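Long-range contact in secreted effector CSEP0064 (Blumeria graminis f. sp. hordei, PDB 6FMB), which binds host RNA as a non-catalytic relative of fungal RNases and inhibits the ribosomal RNA degradation that ribosome-inactivating proteins induce, so preventing host cell death: residues Y35-F39 with E50-P55. Sequence-based numbering, arbitrary orientation.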
ATOM      1  N   TYR A  35      10.019  -2.360  -6.179  1.00 11.36           N
ATOM      2  CA  TYR A  35       9.209  -1.409  -5.409  1.00  9.81           C
ATOM      3  C   TYR A  35      10.082  -0.697  -4.377  1.00  9.99           C
ATOM      4  O   TYR A  35      11.156  -1.208  -4.028  1.00 11.05           O
ATOM      5  CB  TYR A  35       8.025  -2.173  -4.756  1.00  9.86           C
ATOM      6  CG  TYR A  35       7.063  -2.633  -5.830  1.00 10.47           C
ATOM      7  CD1 TYR A  35       7.271  -3.817  -6.521  1.00 11.77           C
ATOM      8  CD2 TYR A  35       5.999  -1.824  -6.237  1.00 11.29           C
ATOM      9  CE1 TYR A  35       6.446  -4.201  -7.574  1.00 11.88           C
ATOM     10  CE2 TYR A  35       5.152  -2.209  -7.269  1.00 11.77           C
ATOM     11  CZ  TYR A  35       5.386  -3.386  -7.938  1.00 11.31           C
ATOM     12  OH  TYR A  35       4.573  -3.765  -8.973  1.00 13.04           O
ATOM     13  N   PRO A  36       9.677   0.451  -3.846  1.00  9.60           N
ATOM     14  CA  PRO A  36       8.436   1.179  -4.106  1.00  9.91           C
ATOM     15  C   PRO A  36       8.456   2.043  -5.363  1.00  9.55           C
ATOM     16  O   PRO A  36       9.530   2.473  -5.816  1.00 11.53           O
ATOM     17  CB  PRO A  36       8.350   2.108  -2.879  1.00 10.66           C
ATOM     18  CG  PRO A  36       9.792   2.418  -2.576  1.00 11.71           C
ATOM     19  CD  PRO A  36      10.486   1.106  -2.807  1.00 10.78           C
ATOM     20  N   ALA A  37       7.268   2.326  -5.890  1.00 10.15           N
ATOM     21  CA  ALA A  37       7.114   3.433  -6.827  1.00  9.70           C
ATOM     22  C   ALA A  37       7.080   4.721  -6.004  1.00 10.23           C
ATOM     23  O   ALA A  37       6.606   4.725  -4.851  1.00 10.01           O
ATOM     24  CB  ALA A  37       5.838   3.302  -7.656  1.00 11.17           C
ATOM     25  N   THR A  38       7.554   5.823  -6.593  1.00 10.66           N
ATOM     26  CA  THR A  38       7.555   7.112  -5.911  1.00 11.32           C
ATOM     27  C   THR A  38       6.787   8.144  -6.723  1.00 11.84           C
ATOM     28  O   THR A  38       6.784   8.137  -7.966  1.00 13.84           O
ATOM     29  CB  THR A  38       8.975   7.643  -5.645  1.00 14.87           C
ATOM     30  OG1 THR A  38       9.640   7.915  -6.884  1.00 18.06           O
ATOM     31  CG2 THR A  38       9.784   6.650  -4.839  1.00 14.20           C
ATOM     32  N   PHE A  39       6.138   9.048  -6.001  1.00 11.09           N
ATOM     33  CA  PHE A  39       5.373  10.157  -6.574  1.00 11.33           C
ATOM     34  C   PHE A  39       5.837  11.402  -5.848  1.00 12.45           C
ATOM     35  O   PHE A  39       5.460  11.633  -4.700  1.00 12.40           O
ATOM     36  CB  PHE A  39       3.862   9.952  -6.399  1.00 12.02           C
ATOM     37  CG  PHE A  39       3.356   8.700  -7.045  1.00 13.08           C
ATOM     38  CD1 PHE A  39       3.408   7.477  -6.379  1.00 13.38           C
ATOM     39  CD2 PHE A  39       2.825   8.730  -8.327  1.00 15.94           C
ATOM     40  CE1 PHE A  39       2.947   6.313  -6.991  1.00 15.11           C
ATOM     41  CE2 PHE A  39       2.344   7.579  -8.929  1.00 16.99           C
ATOM     42  CZ  PHE A  39       2.415   6.368  -8.264  1.00 17.58           C
ATOM     43  N   GLU A  50       5.529  13.515  -0.532  1.00 11.75           N
ATOM     44  CA  GLU A  50       5.921  12.338  -1.308  1.00 11.59           C
ATOM     45  C   GLU A  50       5.022  11.153  -0.966  1.00 10.25           C
ATOM     46  O   GLU A  50       4.791  10.866   0.210  1.00 10.34           O
ATOM     47  CB  GLU A  50       7.390  11.962  -1.061  1.00 13.11           C
ATOM     48  CG  GLU A  50       7.855  10.741  -1.847  1.00 12.52           C
ATOM     49  CD  GLU A  50       9.351  10.421  -1.696  1.00 15.22           C
ATOM     50  OE1 GLU A  50      10.168  11.282  -1.867  1.00 23.21           O
ATOM     51  OE2 GLU A  50       9.666   9.265  -1.418  1.00 26.60           O
ATOM     52  N   VAL A  51       4.520  10.481  -2.000  1.00  9.75           N
ATOM     53  CA  VAL A  51       3.709   9.271  -1.845  1.00  9.30           C
ATOM     54  C   VAL A  51       4.473   8.092  -2.458  1.00  9.37           C
ATOM     55  O   VAL A  51       5.186   8.248  -3.466  1.00 10.16           O
ATOM     56  CB  VAL A  51       2.312   9.464  -2.491  1.00  9.57           C
ATOM     57  CG1 VAL A  51       1.565   8.146  -2.653  1.00 10.14           C
ATOM     58  CG2 VAL A  51       1.486  10.414  -1.647  1.00  9.96           C
ATOM     59  N   ARG A  52       4.326   6.928  -1.836  1.00  9.11           N
ATOM     60  CA  ARG A  52       4.941   5.702  -2.303  1.00  9.58           C
ATOM     61  C   ARG A  52       3.908   4.583  -2.406  1.00  9.27           C
ATOM     62  O   ARG A  52       2.948   4.501  -1.621  1.00  9.72           O
ATOM     63  CB  ARG A  52       6.100   5.290  -1.392  1.00  9.67           C
ATOM     64  CG  ARG A  52       7.289   6.227  -1.509  1.00 10.27           C
ATOM     65  CD  ARG A  52       8.455   5.800  -0.649  1.00 10.94           C
ATOM     66  NE  ARG A  52       9.628   6.596  -0.977  1.00 12.47           N
ATOM     67  CZ  ARG A  52      10.889   6.190  -0.878  1.00 13.44           C
ATOM     68  NH1 ARG A  52      11.184   5.018  -0.356  1.00 12.01           N
ATOM     69  NH2 ARG A  52      11.858   7.005  -1.271  1.00 15.21           N
ATOM     70  N   GLN A  53       4.138   3.717  -3.400  1.00  9.24           N
ATOM     71  CA  GLN A  53       3.348   2.513  -3.642  1.00  9.31           C
ATOM     72  C   GLN A  53       4.162   1.292  -3.213  1.00  9.43           C
ATOM     73  O   GLN A  53       5.304   1.145  -3.654  1.00 10.64           O
ATOM     74  CB  GLN A  53       2.973   2.385  -5.115  1.00 11.21           C
ATOM     75  CG  GLN A  53       2.045   1.203  -5.428  1.00 11.80           C
ATOM     76  CD  GLN A  53       2.362   0.442  -6.692  1.00 10.09           C
ATOM     77  OE1 GLN A  53       3.367   0.682  -7.329  1.00 12.40           O
ATOM     78  NE2 GLN A  53       1.511  -0.521  -7.031  1.00 11.15           N
ATOM     79  N   PHE A  54       3.579   0.428  -2.360  1.00  9.52           N
ATOM     80  CA  PHE A  54       4.300  -0.772  -1.924  1.00  9.09           C
ATOM     81  C   PHE A  54       3.297  -1.906  -1.814  1.00  8.72           C
ATOM     82  O   PHE A  54       2.181  -1.708  -1.306  1.00  9.51           O
ATOM     83  CB  PHE A  54       5.035  -0.531  -0.593  1.00 10.46           C
ATOM     84  CG  PHE A  54       6.076  -1.582  -0.284  1.00  9.95           C
ATOM     85  CD1 PHE A  54       7.370  -1.482  -0.795  1.00  9.95           C
ATOM     86  CD2 PHE A  54       5.779  -2.682   0.521  1.00  9.55           C
ATOM     87  CE1 PHE A  54       8.316  -2.463  -0.553  1.00 11.46           C
ATOM     88  CE2 PHE A  54       6.739  -3.657   0.778  1.00 10.47           C
ATOM     89  CZ  PHE A  54       8.013  -3.540   0.240  1.00 11.26           C
ATOM     90  N   PRO A  55       3.658  -3.112  -2.291  1.00  8.81           N
ATOM     91  CA  PRO A  55       2.679  -4.194  -2.247  1.00  8.80           C
ATOM     92  C   PRO A  55       2.396  -4.714  -0.831  1.00  8.48           C
ATOM     93  O   PRO A  55       3.208  -4.536   0.091  1.00  8.94           O
ATOM     94  CB  PRO A  55       3.326  -5.297  -3.128  1.00  8.88           C
ATOM     95  CG  PRO A  55       4.338  -4.585  -3.972  1.00  8.87           C
ATOM     96  CD  PRO A  55       4.876  -3.550  -3.021  1.00  9.02           C
TER
HETATM   97  O   HOH W   1       2.085  -2.479  -9.199  1.00 13.08           O
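Ala-37 and Phe-39 pair with Gln-53 and Val-51 in an antiparallel beta hairpin, whose strand 37-39 forms one edge of the four-stranded sheet of this RNase-like fold. Four backbone bonds establish the pairing: Ala-37 and Gln-53 bond reciprocally, as do Phe-39 and Val-51, and Phe-39 N to Val-51 O is the shortest at 2.8 Å. Between these pairs, Thr-38 and Arg-52 form a non-hydrogen-bonded pair with their side chains on the face opposite to those of Ala-37, Gln-53, Phe-39 and Val-51.

Arg-52 can be followed outward there. Its CB lies 3.5 Å from Ala-37 O, CG touches both that oxygen and Thr-38 CG2, and CD reaches Pro-36 CG. With the chain extended from CG to NE, the guanidinium receives the Thr-38 methyl over one face. NE donates to Glu-50 OE2 at 2.7 Å, with the carboxylate oxygen near the guanidinium plane, and NH2 adds a weak bond to the same atom. NH1, beside Pro-36 CG, hydrogen-bonds to the carbonyl oxygens of Ala-24 and Tyr-27, so the end of helix 14-24 and the loop after it are tied to the sheet.

Just before strand 37-39, the Tyr-35 to Pro-36 peptide bond is cis, and the Tyr-35 ring meets Pro-55: CG of the proline sits 3.8 Å from the ring centroid and 10° off its normal, a CH-pi contact. Trp-63 also meets this tyrosine. Gln-53, bent at chi2 (-139°), brings OE1 to the ring edge, 3.4 Å from Tyr-35 CE2. Amide and ring planes stand 69° apart. One water accepts from Gln-53 NE2 and lies 2.8 Å from Tyr-35 OH.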